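Glycerol-3-phosphate dehydrogenase [NAD(P)+] (Coxiella burnetii, PDB 3K96) probably catalyses the NAD(P)H-dependent reduction of dihydroxyacetone phosphate to sn-glycerol 3-phosphate, the key precursor for phospholipid synthesis. Local coordinates at residues Leu267-Leu270 / Val271-Thr275. Numbering follows the deposited sequence. Where two conformers were deposited one is given.
Sequences LGDL and VLTCT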
loop_
_atom_site.group_PDB
_atom_site.type_symbol
_atom_site.label_atom_id
_atom_site.label_comp_id
_atom_site.label_asym_id
_atom_site.label_seq_id
_atom_site.Cartn_x
_atom_site.Cartn_y
_atom_site.Cartn_z
ATOM N N LEU A 267 -7.098 1.354 -2.416
ATOM C CA LEU A 267 -5.653 1.258 -2.163
ATOM C C LEU A 267 -5.004 2.476 -1.516
ATOM O O LEU A 267 -4.251 2.345 -0.557
ATOM C CB LEU A 267 -4.932 0.960 -3.479
ATOM C CG LEU A 267 -3.413 1.076 -3.467
ATOM C CD1 LEU A 267 -2.819 0.055 -2.521
ATOM C CD2 LEU A 267 -2.876 0.921 -4.866
ATOM N N GLY A 268 -5.293 3.672 -2.028
ATOM C CA GLY A 268 -4.669 4.872 -1.499
ATOM C C GLY A 268 -4.895 5.068 -0.031
ATOM O O GLY A 268 -3.940 5.146 0.751
ATOM N N ASP A 269 -6.173 5.144 0.346
ATOM C CA ASP A 269 -6.577 5.350 1.732
ATOM C C ASP A 269 -6.132 4.169 2.599
ATOM O O ASP A 269 -5.772 4.328 3.762
ATOM C CB ASP A 269 -8.091 5.492 1.786
ATOM C CG ASP A 269 -8.575 6.296 2.970
ATOM O OD1 ASP A 269 -7.756 6.788 3.784
ATOM O OD2 ASP A 269 -9.812 6.464 3.077
ATOM N N LEU A 270 -6.139 2.974 2.037
ATOM C CA LEU A 270 -5.738 1.800 2.830
ATOM C C LEU A 270 -4.271 1.824 3.196
ATOM O O LEU A 270 -3.918 1.582 4.341
ATOM C CB LEU A 270 -6.056 0.511 2.090
ATOM C CG LEU A 270 -5.797 -0.817 2.803
ATOM C CD1 LEU A 270 -6.733 -0.996 3.981
ATOM C CD2 LEU A 270 -6.029 -1.932 1.788
ATOM N N VAL A 271 -3.408 2.113 2.232
ATOM C CA VAL A 271 -1.993 2.134 2.535
ATOM C C VAL A 271 -1.677 3.216 3.549
ATOM O O VAL A 271 -0.934 2.977 4.492
ATOM C CB VAL A 271 -1.115 2.234 1.274
ATOM C CG1 VAL A 271 -1.381 1.032 0.394
ATOM C CG2 VAL A 271 -1.354 3.529 0.518
ATOM N N LEU A 272 -2.284 4.391 3.385
ATOM C CA LEU A 272 -2.082 5.490 4.320
ATOM C C LEU A 272 -2.474 5.099 5.724
ATOM O O LEU A 272 -1.685 5.242 6.676
ATOM C CB LEU A 272 -2.933 6.712 3.923
ATOM C CG LEU A 272 -2.987 7.826 4.986
ATOM C CD1 LEU A 272 -1.601 8.467 5.150
ATOM C CD2 LEU A 272 -4.027 8.889 4.636
ATOM N N THR A 273 -3.677 4.547 5.861
ATOM C CA THR A 273 -4.224 4.259 7.183
ATOM C C THR A 273 -3.571 3.062 7.874
ATOM O O THR A 273 -3.518 3.013 9.110
ATOM C CB THR A 273 -5.734 4.053 7.120
ATOM O OG1 THR A 273 -6.323 5.111 6.332
ATOM C CG2 THR A 273 -6.334 4.045 8.531
ATOM N N CYS A 274 -3.081 2.111 7.086
ATOM C CA CYS A 274 -2.424 0.935 7.654
ATOM C C CYS A 274 -0.945 1.155 8.018
ATOM O O CYS A 274 -0.338 0.313 8.667
ATOM C CB CYS A 274 -2.553 -0.240 6.702
ATOM S SG CYS A 274 -4.235 -0.874 6.594
ATOM N N THR A 275 -0.362 2.277 7.611
ATOM C CA THR A 275 1.031 2.518 7.901
ATOM C C THR A 275 1.327 3.797 8.680
ATOM O O THR A 275 2.443 3.992 9.096
ATOM C CB THR A 275 1.848 2.573 6.598
ATOM O OG1 THR A 275 1.372 3.650 5.784
ATOM C CG2 THR A 275 1.725 1.265 5.818
#
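Thr-273 turns its hydroxyl back along the helix onto the carbonyl of Asp-269, one turn earlier. OG1 donates to Asp-269 O at 2.7 Å. The N-H of Thr-273 reaches the same oxygen from the other face of the carbonyl plane, so two donors grip one acceptor. The Thr-273 OG1 lies anti to the carbonyl carbon (chi1 -47°), beside its own backbone N, which lets both donors converge. OG1 also hydrogen-bonds NZ of Lys-216, the predicted proton acceptor. The carboxylate of Asp-269 forms a salt bridge through OD2 to Lys-134.

One apolar face packs on the second subunit, the other on helices 206-228 and 233-253. On the first, Leu-267 and Val-271 meet their counterparts in the second subunit. On the second, Leu-270 CD1 lies 3.6 Å from Cys-274 SG. Thr-275 is partly exposed and is held less firmly by its backbone. Thr-275 N makes a weak bond to Val-271 O (3.2 Å), but Thr-275 OG1 donates to that oxygen at 2.7 Å.

These are mainly i to i+4 contacts. Helix 264-275 presents Asp-269 and Thr-273 towards the predicted sn-glycerol 3-phosphate site, within the helical C-terminal domain.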